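Uncharacterized protein (Legionella longbeachae NSW150, PDB 4JZA) probably removes the 3-phosphate from phosphatidylinositol 3-phosphate, acting as a bacterial phosphoinositide phosphatase on lipids of the infected host cell. Local coordinates at residues Lys3-Val9 with Arg142-Leu148. Numbering follows the deposited sequence.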
loop_
_atom_site.group_PDB
_atom_site.type_symbol
_atom_site.label_atom_id
_atom_site.label_comp_id
_atom_site.label_asym_id
_atom_site.label_seq_id
_atom_site.Cartn_x
_atom_site.Cartn_y
_atom_site.Cartn_z
ATOM N N LYS A 3 -9.597 -15.973 11.949
ATOM C CA LYS A 3 -10.753 -15.117 11.617
ATOM C C LYS A 3 -11.922 -15.864 10.944
ATOM O O LYS A 3 -13.063 -15.428 11.049
ATOM C CB LYS A 3 -10.331 -13.907 10.762
ATOM C CG LYS A 3 -11.396 -12.824 10.672
ATOM C CD LYS A 3 -11.083 -11.801 9.596
ATOM C CE LYS A 3 -12.278 -10.918 9.263
ATOM N NZ LYS A 3 -12.476 -9.799 10.220
ATOM N N GLY A 4 -11.646 -16.970 10.250
ATOM C CA GLY A 4 -12.708 -17.713 9.622
ATOM C C GLY A 4 -12.360 -18.163 8.228
ATOM O O GLY A 4 -11.216 -17.994 7.768
ATOM N N ILE A 5 -13.360 -18.765 7.572
ATOM C CA ILE A 5 -13.177 -19.425 6.310
ATOM C C ILE A 5 -14.363 -19.184 5.381
ATOM O O ILE A 5 -15.523 -19.307 5.771
ATOM C CB ILE A 5 -13.022 -20.943 6.488
ATOM C CG1 ILE A 5 -12.016 -21.270 7.592
ATOM C CG2 ILE A 5 -12.563 -21.591 5.171
ATOM C CD1 ILE A 5 -12.166 -22.649 8.195
ATOM N N ILE A 6 -14.048 -18.842 4.142
ATOM C CA ILE A 6 -15.049 -18.692 3.129
ATOM C C ILE A 6 -14.864 -19.767 2.079
ATOM O O ILE A 6 -13.755 -19.990 1.558
ATOM C CB ILE A 6 -14.908 -17.334 2.475
ATOM C CG1 ILE A 6 -15.164 -16.239 3.535
ATOM C CG2 ILE A 6 -15.835 -17.228 1.297
ATOM C CD1 ILE A 6 -15.313 -14.820 2.999
ATOM N N VAL A 7 -15.952 -20.449 1.780
ATOM C CA VAL A 7 -15.958 -21.446 0.743
ATOM C C VAL A 7 -16.850 -20.902 -0.347
ATOM O O VAL A 7 -18.004 -20.571 -0.103
ATOM C CB VAL A 7 -16.519 -22.764 1.251
ATOM C CG1 VAL A 7 -16.652 -23.752 0.111
ATOM C CG2 VAL A 7 -15.627 -23.320 2.367
ATOM N N ARG A 8 -16.269 -20.753 -1.532
ATOM C CA ARG A 8 -16.938 -20.205 -2.672
ATOM C C ARG A 8 -17.390 -21.380 -3.454
ATOM O O ARG A 8 -16.612 -22.297 -3.751
ATOM C CB ARG A 8 -15.987 -19.362 -3.505
ATOM C CG ARG A 8 -15.477 -18.147 -2.739
ATOM C CD ARG A 8 -14.454 -17.379 -3.517
ATOM N NE ARG A 8 -15.030 -16.896 -4.748
ATOM C CZ ARG A 8 -14.658 -17.308 -5.962
ATOM N NH1 ARG A 8 -13.698 -18.225 -6.163
ATOM N NH2 ARG A 8 -15.244 -16.802 -7.018
ATOM N N VAL A 9 -18.636 -21.277 -3.878
ATOM C CA VAL A 9 -19.395 -22.382 -4.374
ATOM C C VAL A 9 -20.166 -21.911 -5.603
ATOM O O VAL A 9 -20.781 -20.899 -5.556
ATOM C CB VAL A 9 -20.277 -22.789 -3.206
ATOM C CG1 VAL A 9 -21.698 -23.056 -3.618
ATOM C CG2 VAL A 9 -19.656 -23.967 -2.481
ATOM N N ARG A 142 -7.461 -11.817 8.134
ATOM C CA ARG A 142 -7.824 -12.370 6.825
ATOM C C ARG A 142 -8.563 -13.693 6.949
ATOM O O ARG A 142 -8.136 -14.568 7.715
ATOM C CB ARG A 142 -6.552 -12.615 5.992
ATOM C CG ARG A 142 -6.779 -12.920 4.509
ATOM C CD ARG A 142 -5.478 -13.357 3.842
ATOM N NE ARG A 142 -5.475 -13.235 2.373
ATOM C CZ ARG A 142 -4.368 -13.185 1.614
ATOM N NH1 ARG A 142 -3.155 -13.264 2.143
ATOM N NH2 ARG A 142 -4.458 -13.020 0.303
ATOM N N TYR A 143 -9.642 -13.832 6.174
ATOM C CA TYR A 143 -10.368 -15.085 5.996
ATOM C C TYR A 143 -9.593 -16.015 5.094
ATOM O O TYR A 143 -9.125 -15.581 4.070
ATOM C CB TYR A 143 -11.687 -14.846 5.273
ATOM C CG TYR A 143 -12.801 -14.340 6.125
ATOM C CD1 TYR A 143 -13.659 -15.234 6.766
ATOM C CD2 TYR A 143 -13.040 -12.975 6.251
ATOM C CE1 TYR A 143 -14.695 -14.787 7.544
ATOM C CE2 TYR A 143 -14.083 -12.514 7.022
ATOM C CZ TYR A 143 -14.890 -13.429 7.668
ATOM O OH TYR A 143 -15.906 -12.986 8.438
ATOM N N ASP A 144 -9.512 -17.306 5.453
ATOM C CA ASP A 144 -9.057 -18.337 4.511
ATOM C C ASP A 144 -10.115 -18.523 3.443
ATOM O O ASP A 144 -11.329 -18.311 3.629
ATOM C CB ASP A 144 -8.851 -19.723 5.145
ATOM C CG ASP A 144 -7.888 -19.732 6.323
ATOM O OD1 ASP A 144 -7.081 -18.816 6.501
ATOM O OD2 ASP A 144 -7.939 -20.712 7.087
ATOM N N LEU A 145 -9.621 -18.997 2.317
ATOM C CA LEU A 145 -10.390 -19.028 1.094
ATOM C C LEU A 145 -10.330 -20.377 0.481
ATOM O O LEU A 145 -9.236 -20.906 0.282
ATOM C CB LEU A 145 -9.777 -18.045 0.128
ATOM C CG LEU A 145 -10.755 -17.527 -0.896
ATOM C CD1 LEU A 145 -11.777 -16.615 -0.245
ATOM C CD2 LEU A 145 -9.932 -16.730 -1.881
ATOM N N VAL A 146 -11.501 -20.944 0.227
ATOM C CA VAL A 146 -11.616 -22.248 -0.421
ATOM C C VAL A 146 -12.538 -22.040 -1.587
ATOM O O VAL A 146 -13.552 -21.394 -1.439
ATOM C CB VAL A 146 -12.259 -23.290 0.511
ATOM C CG1 VAL A 146 -12.424 -24.608 -0.211
ATOM C CG2 VAL A 146 -11.451 -23.480 1.779
ATOM N N THR A 147 -12.182 -22.553 -2.745
ATOM C CA THR A 147 -13.057 -22.458 -3.905
ATOM C C THR A 147 -13.388 -23.873 -4.428
ATOM O O THR A 147 -12.532 -24.649 -4.839
ATOM C CB THR A 147 -12.457 -21.576 -5.029
ATOM O OG1 THR A 147 -12.213 -20.213 -4.553
ATOM C CG2 THR A 147 -13.418 -21.548 -6.227
ATOM N N LEU A 148 -14.680 -24.163 -4.458
ATOM C CA LEU A 148 -15.165 -25.462 -4.880
ATOM C C LEU A 148 -15.662 -25.440 -6.310
ATOM O O LEU A 148 -16.505 -24.639 -6.678
ATOM C CB LEU A 148 -16.287 -25.923 -3.959
ATOM C CG LEU A 148 -16.921 -27.279 -4.240
ATOM C CD1 LEU A 148 -17.489 -27.844 -2.953
ATOM C CD2 LEU A 148 -18.013 -27.155 -5.285
#
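The ring of Tyr143 reaches across to Gly4, Ile5 and Ile6: CD1 of Ile6 sits over one face, toward the rim, in a CH-pi contact 4.3 Å from the Tyr143 ring centroid, 20° off the normal. The backbone N of Ile5 lies at the ring's edge, and the aliphatic chain of Lys3 approaches obliquely, its poorly ordered amino end hydrogen-bonded to Glu140 O. Farther along, Thr147 meets the Arg8 guanidinium at its edge and in its plane, NH1 of Arg8 donating to OG1 of Thr147 over 3.0 Å. The Arg8 chain runs straight at chi2 and bends at chi3 (61°), which brings the guanidinium alongside Thr147. Helices 587-602 and 604-612 add partners: Ser602 O accepts from NH2 of Arg8, and His604 is hydrogen-bonded to OG1 of Thr147, while Tyr35 adds a cation-pi contact to Arg8. Between the strands, hydrogen bonds alternate in direction: Ile6 N donates to Asp144 O at 2.8 Å, then Val146 N to Ile6 O, Arg8 N to Val146 O and Leu148 N to Arg8 O. On the sheet face away from Arg8, CG2 of Val7 packs 3.8 Å from CB of Val146, and Ile5 touches Val146 nearby. Strands 31-35 and 159-166 flank the pair, two neighbouring parallel strands, separated in sequence largely by helices, near one end of the large mixed sheet of this alpha/beta fold.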